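Local coordinates for protein glucose-6-phosphate isomerase (Thermus thermophilus, PDB 1ZZG) that probably catalyses the reversible isomerisation of glucose 6-phosphate to fructose 6-phosphate, a step shared by glycolysis and gluconeogenesis, at residues Leu2-Arg7 against Tyr362-Pro367; Arg214-Thr219 against Val374-Gln379; Met248-Arg253 against Leu308-Pro313. One frame throughout, in Å; residues are numbered along the deposited sequence.

The three contacts, all largely buried, build one half of the molecule around its mixed sheet. Contact 3 is the sheet interior: parallel strands 244-249 and 306-313, joined by backbone bonds and purely apolar side-chain packing. Contact 1 adds the N-terminal strand at the sheet's edge, on the far side of strand 360-366, and here charged side chains and a cation-pi stack cover one face. Contact 2 lies beside the sheet, joining helix 371-391, which packs on it, to helix 206-221 through amides, an indole and a bridging water. Leu377 of its second segment packs against Leu364 and Leu366 of contact 1 and Val311 of contact 3, while Trp376 meets Leu2.

Contact 1. Residues Leu2-Arg7 against Tyr362-Pro367; sequences LRLDTR and YALFLP
The Phe365 ring carries the Arg3 guanidinium over one face and Asp5 CB at its edge. The Arg3 group is offset toward the ring rim and nearly parallel to it, planes 14° apart, in an off-centre cation-pi stack. Arg3 NH2 comes to 3.3 Å from Phe365 CD2. Asp5 CB meets Phe365 CE2 at 3.6 Å, near the ring plane. At the edge of the Arg3 guanidinium, in its plane, lies Asp5 OD2, a long ion pair to NH1 that links Arg3, Asp5 and Arg7 in one salt-bridge network. A bend at chi3 (67°) turns the otherwise extended Arg3 chain back over the ring, where NH2 also forms a salt bridge with Glu314. The Asp5 carboxylate faces Arg7, which grips it side-on through NE and NH2; Arg7 NH2 to Asp5 OD2 is 2.8 Å, and both nitrogens approach OD2 from the same face. Asp5 OD1 accepts from the Arg7 backbone N, closing an Asx turn, and from Tyr351 OH as well.

Four backbone hydrogen bonds join the hydrogen-bonded pairs Arg3-Phe365 and Asp5-Ala363, flanking the non-hydrogen-bonded pair Leu4-Leu364. On the other face the contacts are apolar: Leu4 CD1 lies 3.7 Å from Tyr362 CD1, and Leu2 CD1 sits unusually tightly, at 3.4 Å, beside Leu366 CD1.

Strand 3-5 thus forms an antiparallel edge of the sheet, its partner 360-366 bonding to strand 306-313 along the opposite side. Helix 339-356 covers the Phe365 and Ala363 face; helices 228-238 and 371-391 pack on the leucines and Tyr362.

Contact 2. Residues Arg214-Thr219 against Val374-Gln379; sequences RKANET and VGWLMQ
Asn217 OD1 is gripped by two donors from helix 371-391, Gln379 NE2 and Trp383 NE1. The Gln379 NE2 to Asn217 OD1 bond is 2.9 Å long and almost straight, 175° at the hydrogen; OD1 lies in the plane of the Gln379 amide, whereas the donor is tilted out of the Asn217 carbonyl plane. Gln379 NE2 also donates to Trp43 O and Asn217 ND2 to Met44 O, which fixes the orientation of both amides. Next to this pair, Ala216 CB meets Gln379 CB at 3.5 Å and also touches Trp376 O, and its small side chain lets the two backbones come close together.

Trp376 supplies the other large part of the contact. With CG anti to the backbone N (chi1 -171°), its indole reaches across to the other helix, where Lys215 CB sits over the face of its six-membered ring, 3.4 Å from the centroid, in a CH-pi contact. Lys215 then curls past the ring, and NZ forms a salt bridge with Glu218. Thr219 CG2 touches Trp376 CZ2 at 3.7 Å. Near the ring plane, a water accepts from Trp376 NE1 (2.9 Å) and donates to Thr219 OG1 (2.8 Å); that hydroxyl in turn donates to Ala216 O, three residues earlier in the same helix, so the indole N-H is tied to the neighbouring helix.

The segment axes approach to 7.9 Å and are inclined at 44°. Helix 206-221 flanks helix 371-391, while Leu377, on another side of that helix, packs on strands 360-366 and 306-313; this fits the helix-flanked sheet architecture of the sugar isomerase (SIS) family.

Contact 3. Residues Met248-Arg253 against Leu308-Pro313; sequences MVYSER and LALVIP
Met248 and Val249 pair tightly with Leu310 and Val311 as parallel strand neighbours, whereas beyond Tyr250 the two chains part. Three nearly straight backbone bonds hold the close end: Met248 N to Ala309 O, Val311 N to Met248 O (2.8 Å) and Tyr250 N to Val311 O. On one face Met248 and Leu310 run side by side, Leu310 CD1 lying 4.0 Å from Met248 CB. Met248, with CG anti to the backbone N (chi1 -174°) and extended beyond it, carries its sulfur past that same methyl. Leu310 CD2 touches Tyr250 CE1 at 4.1 Å. On the other face Val249 CG2 rests on Val311 CB, 4.0 Å away.

Tyr250 is the centre of an inverse gamma turn, closed by a weak Ser251 N to Val249 O bond, and here the pairing ends. Its carbonyl oxygen approaches Pro313 CD at 3.2 Å; Pro313 lacks an N-H to offer. Past the turn, Ser251, Glu252 and Arg253 leave strand 306-313.

Side-chain polar bonds lie outside the strand pair: Tyr250 OH meets Gln292 and Thr350 of its own chain, and Ser251 OG, with the Glu252 and Arg253 nitrogens, binds Glu102 of the second subunit. Register between the strands is therefore set by backbone bonds and apolar packing, with the buried Tyr250 O left without a partner, while the polar groups after the turn are directed to the dimer interface.

Contact 1. Residues Leu2-Arg7 against Tyr362-Pro367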
loop_
_atom_site.group_PDB
_atom_site.type_symbol
_atom_site.label_atom_id
_atom_site.label_comp_id
_atom_site.label_asym_id
_atom_site.label_seq_id
_atom_site.Cartn_x
_atom_site.Cartn_y
_atom_site.Cartn_z
ATOM N N LEU A 2 -21.584 -1.473 13.593
ATOM C CA LEU A 2 -20.271 -2.094 13.637
ATOM C C LEU A 2 -20.349 -3.197 14.696
ATOM O O LEU A 2 -21.029 -3.033 15.705
ATOM C CB LEU A 2 -19.237 -1.040 14.038
ATOM C CG LEU A 2 -17.756 -1.275 13.760
ATOM C CD1 LEU A 2 -17.542 -1.370 12.262
ATOM C CD2 LEU A 2 -16.942 -0.121 14.332
ATOM N N ARG A 3 -19.675 -4.320 14.466
ATOM C CA ARG A 3 -19.692 -5.417 15.435
ATOM C C ARG A 3 -18.291 -5.905 15.763
ATOM O O ARG A 3 -17.491 -6.176 14.869
ATOM C CB ARG A 3 -20.536 -6.597 14.917
ATOM C CG ARG A 3 -20.528 -7.817 15.845
ATOM C CD ARG A 3 -21.589 -8.853 15.462
ATOM N NE ARG A 3 -21.339 -9.498 14.173
ATOM C CZ ARG A 3 -20.487 -10.502 13.988
ATOM N NH1 ARG A 3 -19.796 -10.987 15.011
ATOM N NH2 ARG A 3 -20.331 -11.027 12.779
ATOM N N LEU A 4 -17.995 -6.006 17.056
ATOM C CA LEU A 4 -16.691 -6.476 17.502
ATOM C C LEU A 4 -16.777 -7.956 17.853
ATOM O O LEU A 4 -17.650 -8.373 18.616
ATOM C CB LEU A 4 -16.216 -5.689 18.729
ATOM C CG LEU A 4 -14.980 -6.270 19.434
ATOM C CD1 LEU A 4 -13.771 -6.266 18.494
ATOM C CD2 LEU A 4 -14.685 -5.451 20.685
ATOM N N ASP A 5 -15.867 -8.741 17.287
ATOM C CA ASP A 5 -15.819 -10.178 17.533
ATOM C C ASP A 5 -14.494 -10.562 18.186
ATOM O O ASP A 5 -13.426 -10.335 17.623
ATOM C CB ASP A 5 -15.984 -10.940 16.216
ATOM C CG ASP A 5 -15.989 -12.445 16.409
ATOM O OD1 ASP A 5 -14.988 -12.990 16.916
ATOM O OD2 ASP A 5 -17.000 -13.083 16.052
ATOM N N THR A 6 -14.570 -11.146 19.375
ATOM C CA THR A 6 -13.379 -11.561 20.101
ATOM C C THR A 6 -13.439 -13.061 20.416
ATOM O O THR A 6 -12.870 -13.519 21.405
ATOM C CB THR A 6 -13.235 -10.769 21.428
ATOM O OG1 THR A 6 -14.428 -10.917 22.211
ATOM C CG2 THR A 6 -12.997 -9.285 21.149
ATOM N N ARG A 7 -14.118 -13.817 19.558
ATOM C CA ARG A 7 -14.279 -15.255 19.755
ATOM C C ARG A 7 -12.990 -16.001 20.083
ATOM O O ARG A 7 -13.032 -17.015 20.776
ATOM C CB ARG A 7 -14.936 -15.894 18.518
ATOM C CG ARG A 7 -13.998 -16.071 17.331
ATOM C CD ARG A 7 -14.716 -16.610 16.097
ATOM N NE ARG A 7 -15.635 -15.632 15.521
ATOM C CZ ARG A 7 -16.155 -15.725 14.300
ATOM N NH1 ARG A 7 -15.846 -16.755 13.526
ATOM N NH2 ARG A 7 -16.976 -14.788 13.848
ATOM N N TYR A 362 -8.624 -10.392 16.433
ATOM C CA TYR A 362 -10.029 -10.076 16.639
ATOM C C TYR A 362 -10.549 -9.510 15.331
ATOM O O TYR A 362 -9.766 -9.196 14.431
ATOM C CB TYR A 362 -10.201 -9.057 17.779
ATOM C CG TYR A 362 -9.626 -7.679 17.521
ATOM C CD1 TYR A 362 -10.400 -6.675 16.939
ATOM C CD2 TYR A 362 -8.313 -7.373 17.883
ATOM C CE1 TYR A 362 -9.882 -5.397 16.729
ATOM C CE2 TYR A 362 -7.784 -6.098 17.677
ATOM C CZ TYR A 362 -8.574 -5.119 17.104
ATOM O OH TYR A 362 -8.068 -3.862 16.929
ATOM N N ALA A 363 -11.862 -9.381 15.215
ATOM C CA ALA A 363 -12.436 -8.873 13.983
ATOM C C ALA A 363 -13.483 -7.805 14.198
ATOM O O ALA A 363 -14.188 -7.796 15.206
ATOM C CB ALA A 363 -13.042 -10.026 13.179
ATOM N N LEU A 364 -13.563 -6.897 13.234
ATOM C CA LEU A 364 -14.548 -5.833 13.246
ATOM C C LEU A 364 -15.386 -6.066 12.001
ATOM O O LEU A 364 -14.881 -6.003 10.881
ATOM C CB LEU A 364 -13.874 -4.460 13.184
ATOM C CG LEU A 364 -13.288 -3.938 14.496
ATOM C CD1 LEU A 364 -12.534 -2.639 14.246
ATOM C CD2 LEU A 364 -14.408 -3.721 15.498
ATOM N N PHE A 365 -16.664 -6.360 12.200
ATOM C CA PHE A 365 -17.564 -6.618 11.085
ATOM C C PHE A 365 -18.363 -5.387 10.675
ATOM O O PHE A 365 -18.864 -4.644 11.518
ATOM C CB PHE A 365 -18.524 -7.762 11.444
ATOM C CG PHE A 365 -17.870 -9.117 11.482
ATOM C CD1 PHE A 365 -17.748 -9.881 10.320
ATOM C CD2 PHE A 365 -17.342 -9.615 12.670
ATOM C CE1 PHE A 365 -17.110 -11.123 10.343
ATOM C CE2 PHE A 365 -16.698 -10.859 12.704
ATOM C CZ PHE A 365 -16.582 -11.613 11.537
ATOM N N LEU A 366 -18.455 -5.180 9.365
ATOM C CA LEU A 366 -19.211 -4.085 8.776
ATOM C C LEU A 366 -20.387 -4.737 8.063
ATOM O O LEU A 366 -20.227 -5.767 7.412
ATOM C CB LEU A 366 -18.376 -3.335 7.731
ATOM C CG LEU A 366 -17.410 -2.228 8.147
ATOM C CD1 LEU A 366 -16.526 -2.692 9.286
ATOM C CD2 LEU A 366 -16.579 -1.834 6.931
ATOM N N PRO A 367 -21.586 -4.153 8.178
ATOM C CA PRO A 367 -22.732 -4.762 7.495
ATOM C C PRO A 367 -22.463 -4.884 5.994
ATOM O O PRO A 367 -22.868 -5.846 5.350
ATOM C CB PRO A 367 -23.866 -3.794 7.808
ATOM C CG PRO A 367 -23.507 -3.317 9.194
ATOM C CD PRO A 367 -22.014 -3.070 9.084
#

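Contact 2. Residues Arg214-Thr219 against Val374-Gln379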
loop_
_atom_site.group_PDB
_atom_site.type_symbol
_atom_site.label_atom_id
_atom_site.label_comp_id
_atom_site.label_asym_id
_atom_site.label_seq_id
_atom_site.Cartn_x
_atom_site.Cartn_y
_atom_site.Cartn_z
ATOM N N ARG A 214 -21.540 9.866 13.143
ATOM C CA ARG A 214 -22.346 10.278 14.297
ATOM C C ARG A 214 -22.650 9.042 15.155
ATOM O O ARG A 214 -22.631 9.108 16.383
ATOM C CB ARG A 214 -23.655 10.916 13.822
ATOM C CG ARG A 214 -24.450 11.651 14.900
ATOM C CD ARG A 214 -25.629 12.384 14.262
ATOM N NE ARG A 214 -25.197 13.081 13.054
ATOM C CZ ARG A 214 -25.968 13.300 11.995
ATOM N NH1 ARG A 214 -27.226 12.883 11.991
ATOM N NH2 ARG A 214 -25.472 13.909 10.926
ATOM N N LYS A 215 -22.931 7.915 14.504
ATOM C CA LYS A 215 -23.214 6.684 15.237
ATOM C C LYS A 215 -21.997 6.315 16.085
ATOM O O LYS A 215 -22.138 5.913 17.237
ATOM C CB LYS A 215 -23.534 5.545 14.268
ATOM C CG LYS A 215 -24.756 5.805 13.388
ATOM C CD LYS A 215 -26.016 6.035 14.218
ATOM C CE LYS A 215 -26.408 4.793 15.005
ATOM N NZ LYS A 215 -27.652 4.998 15.810
ATOM N N ALA A 216 -20.805 6.448 15.505
ATOM C CA ALA A 216 -19.569 6.149 16.219
ATOM C C ALA A 216 -19.465 7.067 17.439
ATOM O O ALA A 216 -19.081 6.624 18.527
ATOM C CB ALA A 216 -18.367 6.351 15.301
ATOM N N ASN A 217 -19.808 8.344 17.264
ATOM C CA ASN A 217 -19.765 9.283 18.388
ATOM C C ASN A 217 -20.654 8.749 19.512
ATOM O O ASN A 217 -20.312 8.843 20.682
ATOM C CB ASN A 217 -20.261 10.670 17.978
ATOM C CG ASN A 217 -19.218 11.466 17.216
ATOM O OD1 ASN A 217 -18.053 11.065 17.115
ATOM N ND2 ASN A 217 -19.629 12.613 16.687
ATOM N N GLU A 218 -21.802 8.196 19.144
ATOM C CA GLU A 218 -22.721 7.647 20.132
ATOM C C GLU A 218 -22.060 6.511 20.900
ATOM O O GLU A 218 -22.110 6.472 22.132
ATOM C CB GLU A 218 -23.992 7.140 19.450
ATOM C CG GLU A 218 -24.964 8.237 19.070
ATOM C CD GLU A 218 -26.098 7.728 18.204
ATOM O OE1 GLU A 218 -26.495 6.552 18.366
ATOM O OE2 GLU A 218 -26.598 8.507 17.366
ATOM N N THR A 219 -21.435 5.589 20.172
ATOM C CA THR A 219 -20.775 4.462 20.813
ATOM C C THR A 219 -19.661 4.948 21.736
ATOM O O THR A 219 -19.425 4.365 22.788
ATOM C CB THR A 219 -20.193 3.462 19.767
ATOM O OG1 THR A 219 -19.108 4.068 19.054
ATOM C CG2 THR A 219 -21.267 3.053 18.775
ATOM N N VAL A 374 -18.588 2.770 6.651
ATOM C CA VAL A 374 -17.189 3.185 6.642
ATOM C C VAL A 374 -16.992 4.469 7.453
ATOM O O VAL A 374 -15.979 4.624 8.134
ATOM C CB VAL A 374 -16.676 3.355 5.189
ATOM C CG1 VAL A 374 -15.254 3.914 5.187
ATOM C CG2 VAL A 374 -16.713 1.988 4.475
ATOM N N GLY A 375 -17.966 5.378 7.388
ATOM C CA GLY A 375 -17.879 6.603 8.166
ATOM C C GLY A 375 -17.870 6.226 9.638
ATOM O O GLY A 375 -17.185 6.834 10.464
ATOM N N TRP A 376 -18.654 5.205 9.962
ATOM C CA TRP A 376 -18.737 4.698 11.320
ATOM C C TRP A 376 -17.362 4.130 11.699
ATOM O O TRP A 376 -16.795 4.492 12.728
ATOM C CB TRP A 376 -19.806 3.598 11.396
ATOM C CG TRP A 376 -20.138 3.141 12.799
ATOM C CD1 TRP A 376 -19.267 2.979 13.843
ATOM C CD2 TRP A 376 -21.427 2.741 13.287
ATOM N NE1 TRP A 376 -19.936 2.504 14.951
ATOM C CE2 TRP A 376 -21.262 2.351 14.636
ATOM C CE3 TRP A 376 -22.708 2.679 12.714
ATOM C CZ2 TRP A 376 -22.329 1.898 15.423
ATOM C CZ3 TRP A 376 -23.773 2.228 13.502
ATOM C CH2 TRP A 376 -23.571 1.846 14.842
ATOM N N LEU A 377 -16.817 3.258 10.852
ATOM C CA LEU A 377 -15.512 2.651 11.124
ATOM C C LEU A 377 -14.389 3.676 11.308
ATOM O O LEU A 377 -13.629 3.616 12.273
ATOM C CB LEU A 377 -15.133 1.671 10.007
ATOM C CG LEU A 377 -13.745 1.023 10.116
ATOM C CD1 LEU A 377 -13.597 0.326 11.467
ATOM C CD2 LEU A 377 -13.551 0.031 8.977
ATOM N N MET A 378 -14.283 4.620 10.384
ATOM C CA MET A 378 -13.247 5.643 10.478
ATOM C C MET A 378 -13.356 6.488 11.748
ATOM O O MET A 378 -12.356 6.730 12.426
ATOM C CB MET A 378 -13.289 6.540 9.237
ATOM C CG MET A 378 -12.860 5.819 7.963
ATOM S SD MET A 378 -12.944 6.851 6.472
ATOM C CE MET A 378 -11.475 7.866 6.695
ATOM N N GLN A 379 -14.563 6.937 12.073
ATOM C CA GLN A 379 -14.759 7.748 13.275
ATOM C C GLN A 379 -14.471 6.900 14.521
ATOM O O GLN A 379 -13.948 7.399 15.521
ATOM C CB GLN A 379 -16.194 8.288 13.332
ATOM C CG GLN A 379 -16.430 9.289 14.470
ATOM C CD GLN A 379 -15.883 10.673 14.164
ATOM O OE1 GLN A 379 -15.153 10.862 13.193
ATOM N NE2 GLN A 379 -16.230 11.648 14.997
HETATM O O HOH W 1 -18.158 2.111 17.267
#

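Contact 3. Residues Met248-Arg253 against Leu308-Pro313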
loop_
_atom_site.group_PDB
_atom_site.type_symbol
_atom_site.label_atom_id
_atom_site.label_comp_id
_atom_site.label_asym_id
_atom_site.label_seq_id
_atom_site.Cartn_x
_atom_site.Cartn_y
_atom_site.Cartn_z
ATOM N N MET A 248 -5.883 -5.419 8.821
ATOM C CA MET A 248 -6.191 -6.106 7.570
ATOM C C MET A 248 -7.648 -5.976 7.130
ATOM O O MET A 248 -8.560 -6.402 7.835
ATOM C CB MET A 248 -5.815 -7.582 7.728
ATOM C CG MET A 248 -5.925 -8.436 6.480
ATOM S SD MET A 248 -5.250 -10.090 6.839
ATOM C CE MET A 248 -5.439 -10.894 5.258
ATOM N N VAL A 249 -7.858 -5.409 5.944
ATOM C CA VAL A 249 -9.207 -5.204 5.428
ATOM C C VAL A 249 -9.563 -6.123 4.263
ATOM O O VAL A 249 -8.862 -6.154 3.252
ATOM C CB VAL A 249 -9.394 -3.742 4.966
ATOM C CG1 VAL A 249 -10.824 -3.519 4.498
ATOM C CG2 VAL A 249 -9.052 -2.797 6.101
ATOM N N TYR A 250 -10.656 -6.867 4.412
ATOM C CA TYR A 250 -11.116 -7.774 3.369
ATOM C C TYR A 250 -12.049 -7.092 2.386
ATOM O O TYR A 250 -13.254 -7.344 2.375
ATOM C CB TYR A 250 -11.816 -8.993 3.979
ATOM C CG TYR A 250 -10.852 -10.115 4.242
ATOM C CD1 TYR A 250 -9.972 -10.067 5.321
ATOM C CD2 TYR A 250 -10.752 -11.189 3.353
ATOM C CE1 TYR A 250 -9.009 -11.055 5.507
ATOM C CE2 TYR A 250 -9.790 -12.182 3.529
ATOM C CZ TYR A 250 -8.924 -12.107 4.603
ATOM O OH TYR A 250 -7.956 -13.073 4.758
ATOM N N SER A 251 -11.469 -6.230 1.561
ATOM C CA SER A 251 -12.204 -5.482 0.553
ATOM C C SER A 251 -11.206 -4.807 -0.374
ATOM O O SER A 251 -10.122 -4.416 0.055
ATOM C CB SER A 251 -13.080 -4.413 1.214
ATOM O OG SER A 251 -13.701 -3.585 0.241
ATOM N N GLU A 252 -11.562 -4.693 -1.649
ATOM C CA GLU A 252 -10.690 -4.023 -2.605
ATOM C C GLU A 252 -11.142 -2.562 -2.689
ATOM O O GLU A 252 -10.327 -1.657 -2.872
ATOM C CB GLU A 252 -10.771 -4.701 -3.979
ATOM C CG GLU A 252 -9.925 -4.043 -5.072
ATOM C CD GLU A 252 -8.415 -4.110 -4.822
ATOM O OE1 GLU A 252 -7.959 -4.857 -3.926
ATOM O OE2 GLU A 252 -7.673 -3.408 -5.547
ATOM N N ARG A 253 -12.444 -2.332 -2.547
ATOM C CA ARG A 253 -12.974 -0.968 -2.583
ATOM C C ARG A 253 -12.322 -0.143 -1.468
ATOM O O ARG A 253 -12.096 1.062 -1.621
ATOM C CB ARG A 253 -14.495 -0.983 -2.396
ATOM C CG ARG A 253 -15.257 -1.663 -3.529
ATOM C CD ARG A 253 -16.727 -1.761 -3.175
ATOM N NE ARG A 253 -17.291 -0.439 -2.931
ATOM C CZ ARG A 253 -18.394 -0.214 -2.229
ATOM N NH1 ARG A 253 -19.054 -1.232 -1.694
ATOM N NH2 ARG A 253 -18.841 1.029 -2.071
ATOM N N LEU A 308 -3.594 -8.636 15.671
ATOM C CA LEU A 308 -4.181 -8.435 14.359
ATOM C C LEU A 308 -5.670 -8.145 14.389
ATOM O O LEU A 308 -6.445 -8.839 15.048
ATOM C CB LEU A 308 -3.932 -9.653 13.462
ATOM C CG LEU A 308 -2.480 -10.082 13.230
ATOM C CD1 LEU A 308 -2.068 -11.115 14.274
ATOM C CD2 LEU A 308 -2.346 -10.682 11.838
ATOM N N ALA A 309 -6.055 -7.112 13.656
ATOM C CA ALA A 309 -7.444 -6.726 13.552
ATOM C C ALA A 309 -7.861 -6.947 12.104
ATOM O O ALA A 309 -7.207 -6.462 11.176
ATOM C CB ALA A 309 -7.615 -5.262 13.930
ATOM N N LEU A 310 -8.937 -7.701 11.918
ATOM C CA LEU A 310 -9.459 -7.982 10.590
ATOM C C LEU A 310 -10.811 -7.305 10.401
ATOM O O LEU A 310 -11.746 -7.527 11.168
ATOM C CB LEU A 310 -9.609 -9.495 10.368
ATOM C CG LEU A 310 -8.466 -10.256 9.684
ATOM C CD1 LEU A 310 -7.193 -10.156 10.503
ATOM C CD2 LEU A 310 -8.871 -11.710 9.504
ATOM N N VAL A 311 -10.902 -6.469 9.375
ATOM C CA VAL A 311 -12.133 -5.762 9.059
ATOM C C VAL A 311 -12.820 -6.574 7.974
ATOM O O VAL A 311 -12.285 -6.720 6.870
ATOM C CB VAL A 311 -11.821 -4.349 8.543
ATOM C CG1 VAL A 311 -13.113 -3.620 8.177
ATOM C CG2 VAL A 311 -11.050 -3.590 9.604
ATOM N N ILE A 312 -14.004 -7.096 8.284
ATOM C CA ILE A 312 -14.736 -7.945 7.348
ATOM C C ILE A 312 -16.169 -7.510 7.049
ATOM O O ILE A 312 -16.976 -7.334 7.962
ATOM C CB ILE A 312 -14.808 -9.388 7.891
ATOM C CG1 ILE A 312 -13.405 -9.882 8.242
ATOM C CG2 ILE A 312 -15.511 -10.289 6.886
ATOM C CD1 ILE A 312 -13.394 -11.173 9.034
ATOM N N PRO A 313 -16.506 -7.340 5.759
ATOM C CA PRO A 313 -17.863 -6.938 5.383
ATOM C C PRO A 313 -18.770 -8.167 5.494
ATOM O O PRO A 313 -18.303 -9.295 5.350
ATOM C CB PRO A 313 -17.689 -6.470 3.944
ATOM C CG PRO A 313 -16.631 -7.400 3.438
ATOM C CD PRO A 313 -15.632 -7.397 4.574
#